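Local coordinates for ferric-siderophore receptor protein (Streptomyces coelicolor, PDB 2X4L), which probably binds ferric siderophores outside the cell membrane and hands them to an uptake transporter, as in other solute-binding proteins of its family, at residues P28-D33 and T38-K43; F59-E64 and E161-L166. One frame throughout, in Å; residues are numbered along the deposited sequence.

Overall arrangement
From the first modelled residue, Pro28, the chain runs straight into contact 1. It turns back after Asp33 and closes a two-stranded hairpin by Lys43. The chain then enters the parallel sheet at strand 48-51 and continues into helix 52-60; contact 2 opens at the end of that helix. It closes 97 residues later, at the end of helix 153-165, so the two contacts follow in series and do not nest. The centres of contact 1 and contact 2 lie about 14 Å apart, and the two touch. Trp29 and Phe31 of the hairpin pack on Leu162. The end of helix 153-165 thus meets the hairpin and the loop that follows helix 52-60.

Contact 1. Residues P28-D33 and T38-K43; sequences PWSFKD and TVKLDK
Trp29 and Leu41 form a hydrogen-bonded pair in an antiparallel beta hairpin, strands 29-32 and 38-41. Trp29 N donates to Leu41 O at 3.0 Å, and Leu41 N returns a bond to Trp29 O at 2.8 Å. Phe31 and Val39 make the second such pair, with Phe31 N reaching Val39 O in the carbonyl plane. The side chains of Trp29, Phe31, Val39 and Leu41 share one face; on it Trp29 and Phe31 pack on strand 142-146 and helix 153-165. Trp29 leaves the strand with CG anti to the backbone N (chi1 173°). Its CB lies against Lys43 O. Farther out, CE3 meets Leu41 CD1 at 3.7 Å, the two side chains running side by side. Next, CZ3 touches Val39 CG1 at 3.5 Å. On the five-membered ring, NE1 is hydrogen-bonded to Ser165 OG, at the end of helix 153-165, at 2.8 Å. An alanine in place of Trp29 is likely to open a gap beside Val39 and Leu41 and leave Ser165 without its indole partner. The opposite face bears Ser30, Lys32, Thr38 and Lys40, all exposed. There the Thr38 methyl CG2 sits 3.5 Å from Ser30 OG. Lys32 bends at its last torsion, and its NZ also hydrogen-bonds Gly36 O in the turn. One water accepts from Lys32 NZ and lies 2.8 Å from Thr38 OG1.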
# COMPACT_ATOMS: atom_id res chain seq x y z
N PRO A 28 -28.96 -2.20 11.81
CA PRO A 28 -28.45 -2.86 10.58
C PRO A 28 -27.27 -2.12 10.00
O PRO A 28 -27.12 -0.90 10.19
CB PRO A 28 -29.57 -2.66 9.56
CG PRO A 28 -30.52 -1.56 10.22
CD PRO A 28 -30.34 -1.72 11.68
N TRP A 29 -26.47 -2.86 9.25
CA TRP A 29 -25.28 -2.30 8.65
C TRP A 29 -25.28 -2.58 7.17
O TRP A 29 -25.56 -3.73 6.76
CB TRP A 29 -24.06 -3.07 9.25
CG TRP A 29 -22.71 -2.69 8.57
CD1 TRP A 29 -21.97 -1.53 8.74
CD2 TRP A 29 -21.96 -3.48 7.62
NE1 TRP A 29 -20.84 -1.57 8.01
CE2 TRP A 29 -20.82 -2.73 7.29
CE3 TRP A 29 -22.15 -4.74 7.01
CZ2 TRP A 29 -19.86 -3.20 6.43
CZ3 TRP A 29 -21.09 -5.23 6.12
CH2 TRP A 29 -20.03 -4.44 5.84
N SER A 30 -24.92 -1.56 6.37
CA SER A 30 -24.90 -1.70 4.91
C SER A 30 -23.60 -1.03 4.40
O SER A 30 -23.19 0.06 4.88
CB SER A 30 -26.18 -1.04 4.36
OG SER A 30 -26.18 -1.06 2.96
N PHE A 31 -22.95 -1.63 3.42
CA PHE A 31 -21.87 -0.93 2.73
C PHE A 31 -21.80 -1.36 1.28
O PHE A 31 -21.73 -2.56 0.97
CB PHE A 31 -20.53 -1.27 3.40
CG PHE A 31 -19.38 -0.42 2.88
CD1 PHE A 31 -19.30 0.92 3.28
CD2 PHE A 31 -18.38 -0.96 2.05
CE1 PHE A 31 -18.25 1.73 2.83
CE2 PHE A 31 -17.43 -0.15 1.55
CZ PHE A 31 -17.27 1.14 1.97
N LYS A 32 -21.71 -0.41 0.37
CA LYS A 32 -21.56 -0.70 -1.05
C LYS A 32 -20.05 -0.55 -1.38
O LYS A 32 -19.51 0.54 -1.25
CB LYS A 32 -22.43 0.22 -1.87
CG LYS A 32 -22.30 -0.06 -3.39
CD LYS A 32 -23.21 0.97 -4.25
CE LYS A 32 -22.94 0.83 -5.76
NZ LYS A 32 -23.82 -0.20 -6.45
N ASP A 33 -19.39 -1.63 -1.76
CA ASP A 33 -17.95 -1.55 -2.01
C ASP A 33 -17.55 -1.15 -3.44
O ASP A 33 -18.43 -0.72 -4.25
CB ASP A 33 -17.24 -2.89 -1.64
CG ASP A 33 -17.45 -4.02 -2.69
OD1 ASP A 33 -18.11 -3.75 -3.74
OD2 ASP A 33 -16.92 -5.11 -2.55
N THR A 38 -23.35 -4.41 -2.63
CA THR A 38 -23.82 -3.88 -1.37
C THR A 38 -23.99 -5.02 -0.42
O THR A 38 -24.85 -5.92 -0.64
CB THR A 38 -25.16 -3.13 -1.48
OG1 THR A 38 -24.98 -2.01 -2.34
CG2 THR A 38 -25.62 -2.63 -0.10
N VAL A 39 -23.22 -4.99 0.65
CA VAL A 39 -23.41 -5.99 1.70
C VAL A 39 -24.33 -5.41 2.75
O VAL A 39 -24.11 -4.29 3.20
CB VAL A 39 -22.02 -6.34 2.33
CG1 VAL A 39 -22.21 -7.34 3.52
CG2 VAL A 39 -21.08 -6.88 1.24
N LYS A 40 -25.35 -6.16 3.15
CA LYS A 40 -26.31 -5.74 4.18
C LYS A 40 -26.40 -6.80 5.25
O LYS A 40 -26.73 -7.94 4.94
CB LYS A 40 -27.66 -5.59 3.50
CG LYS A 40 -27.76 -4.60 2.35
CD LYS A 40 -29.29 -4.37 1.99
CE LYS A 40 -29.90 -5.50 1.11
NZ LYS A 40 -29.08 -5.80 -0.11
N LEU A 41 -26.14 -6.43 6.51
CA LEU A 41 -26.25 -7.41 7.65
C LEU A 41 -27.18 -6.83 8.65
O LEU A 41 -27.40 -5.62 8.70
CB LEU A 41 -24.86 -7.63 8.28
CG LEU A 41 -23.80 -8.15 7.27
CD1 LEU A 41 -22.49 -8.32 8.01
CD2 LEU A 41 -24.27 -9.44 6.56
N ASP A 42 -27.74 -7.68 9.48
CA ASP A 42 -28.74 -7.20 10.41
C ASP A 42 -28.07 -6.46 11.56
O ASP A 42 -28.74 -5.70 12.29
CB ASP A 42 -29.46 -8.42 10.95
CG ASP A 42 -30.59 -8.87 10.06
OD1 ASP A 42 -30.66 -8.43 8.90
OD2 ASP A 42 -31.46 -9.62 10.53
N LYS A 43 -26.77 -6.70 11.76
CA LYS A 43 -26.07 -5.96 12.80
C LYS A 43 -24.73 -5.59 12.24
O LYS A 43 -24.29 -6.26 11.30
CB LYS A 43 -25.86 -6.79 14.03
CG LYS A 43 -25.13 -8.04 13.77
CD LYS A 43 -24.85 -8.77 15.13
CE LYS A 43 -23.58 -9.62 15.07
NZ LYS A 43 -22.36 -8.74 14.80
O HOH W 1 -25.19 -2.74 -5.03

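Contact 2. Residues F59-E64 and E161-L166; sequences FDYGVE and ELAESL
Tyr61 touches Ala163 only with the inner end of its side chain, CB, CG and CD2, while its OH is held elsewhere by a hydrogen bond from Tyr304 N. The Ala163 methyl CB stands obliquely to the ring, 3.6 Å from Tyr61 CD2 and 3.8 Å from Tyr61 CB. The rest of the ring leads away from the methyl. The contact is small and apolar, and all four touching residues are buried. Val63 brings its two methyls to different partners. With CG1 anti to the backbone N (chi1 166°), CG2 lies 3.7 Å from Ala163 O and CG1 lies 4.1 Å from Leu166 CB. The Val63 and Leu166 side chains cross at about a right angle. Gly62, with positive phi, is the C-prime residue of a Schellman motif that closes helix 52-60, so that Val63, like Tyr61, faces the end of helix 153-165. In 161-166, Leu162 O accepts from both Leu166 N and Ser165 OG, the hydroxyl on a lone pair at 2.7 Å. The contact joins the loop just after helix 52-60 to the C-terminal end of helix 153-165. Beside it, Val63 and Leu166 both touch Ile48 of strand 48-51, and Leu166 also reaches Ile115 of strand 113-118.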
# COMPACT_ATOMS: atom_id res chain seq x y z
N PHE A 59 -7.55 -0.36 12.30
CA PHE A 59 -7.03 -0.16 13.65
C PHE A 59 -6.85 1.35 13.96
O PHE A 59 -7.14 1.79 15.12
CB PHE A 59 -5.68 -0.87 13.78
CG PHE A 59 -5.10 -0.76 15.17
CD1 PHE A 59 -5.46 -1.69 16.16
CD2 PHE A 59 -4.23 0.27 15.48
CE1 PHE A 59 -4.95 -1.56 17.42
CE2 PHE A 59 -3.71 0.41 16.81
CZ PHE A 59 -4.08 -0.55 17.77
N ASP A 60 -6.33 2.12 13.00
CA ASP A 60 -6.11 3.55 13.26
C ASP A 60 -7.42 4.36 13.44
O ASP A 60 -7.39 5.54 13.88
CB ASP A 60 -5.32 4.12 12.08
CG ASP A 60 -3.89 3.76 12.14
OD1 ASP A 60 -3.39 3.16 13.10
OD2 ASP A 60 -3.18 4.08 11.16
N TYR A 61 -8.53 3.75 13.02
CA TYR A 61 -9.87 4.32 13.30
C TYR A 61 -10.57 3.61 14.43
O TYR A 61 -11.74 3.80 14.57
CB TYR A 61 -10.68 4.16 12.03
CG TYR A 61 -10.08 4.96 10.89
CD1 TYR A 61 -9.78 6.32 11.06
CD2 TYR A 61 -9.77 4.37 9.64
CE1 TYR A 61 -9.21 7.09 10.03
CE2 TYR A 61 -9.21 5.18 8.60
CZ TYR A 61 -8.95 6.55 8.82
OH TYR A 61 -8.34 7.27 7.79
N GLY A 62 -9.84 2.80 15.19
CA GLY A 62 -10.39 2.13 16.36
C GLY A 62 -11.37 1.04 16.06
O GLY A 62 -12.18 0.71 16.97
N VAL A 63 -11.23 0.42 14.88
CA VAL A 63 -12.08 -0.75 14.54
C VAL A 63 -11.21 -1.98 14.63
O VAL A 63 -10.24 -2.08 13.92
CB VAL A 63 -12.65 -0.54 13.17
CG1 VAL A 63 -13.27 -1.85 12.54
CG2 VAL A 63 -13.68 0.65 13.22
N GLU A 64 -11.58 -2.89 15.54
CA GLU A 64 -10.79 -4.10 15.72
C GLU A 64 -11.19 -5.17 14.74
O GLU A 64 -12.35 -5.30 14.37
CB GLU A 64 -11.01 -4.64 17.15
CG GLU A 64 -10.83 -6.15 17.42
CD GLU A 64 -11.38 -6.64 18.82
OE1 GLU A 64 -11.86 -5.80 19.64
OE2 GLU A 64 -11.37 -7.88 19.09
N GLU A 161 -15.00 5.98 5.09
CA GLU A 161 -16.45 5.71 5.14
C GLU A 161 -16.71 4.31 5.72
O GLU A 161 -17.69 4.14 6.50
CB GLU A 161 -17.05 5.84 3.72
CG GLU A 161 -16.93 7.28 3.23
CD GLU A 161 -17.09 7.51 1.71
OE1 GLU A 161 -17.34 6.55 0.95
OE2 GLU A 161 -17.05 8.73 1.29
N LEU A 162 -15.92 3.31 5.29
CA LEU A 162 -16.13 1.95 5.78
C LEU A 162 -15.88 1.90 7.28
O LEU A 162 -16.72 1.38 8.04
CB LEU A 162 -15.14 1.04 5.04
CG LEU A 162 -15.10 -0.43 5.52
CD1 LEU A 162 -16.50 -1.04 5.41
CD2 LEU A 162 -14.15 -1.23 4.65
N ALA A 163 -14.79 2.50 7.74
CA ALA A 163 -14.53 2.46 9.16
C ALA A 163 -15.64 3.11 10.03
O ALA A 163 -16.06 2.54 11.04
CB ALA A 163 -13.17 3.15 9.41
N GLU A 164 -16.14 4.26 9.60
CA GLU A 164 -17.28 4.93 10.29
C GLU A 164 -18.52 4.03 10.32
O GLU A 164 -19.18 3.90 11.38
CB GLU A 164 -17.57 6.36 9.77
CG GLU A 164 -18.51 7.13 10.78
CD GLU A 164 -18.93 8.54 10.29
OE1 GLU A 164 -18.13 9.11 9.57
OE2 GLU A 164 -20.06 9.07 10.58
N SER A 165 -18.79 3.32 9.22
CA SER A 165 -19.97 2.42 9.19
C SER A 165 -19.82 1.29 10.19
O SER A 165 -20.78 0.78 10.74
CB SER A 165 -20.11 1.83 7.80
OG SER A 165 -19.25 0.72 7.52
N LEU A 166 -18.58 0.89 10.43
CA LEU A 166 -18.28 -0.18 11.38
C LEU A 166 -18.17 0.27 12.87
O LEU A 166 -17.90 -0.57 13.77
CB LEU A 166 -16.97 -0.92 10.95
CG LEU A 166 -17.10 -1.59 9.59
CD1 LEU A 166 -15.71 -2.04 9.17
CD2 LEU A 166 -17.99 -2.80 9.71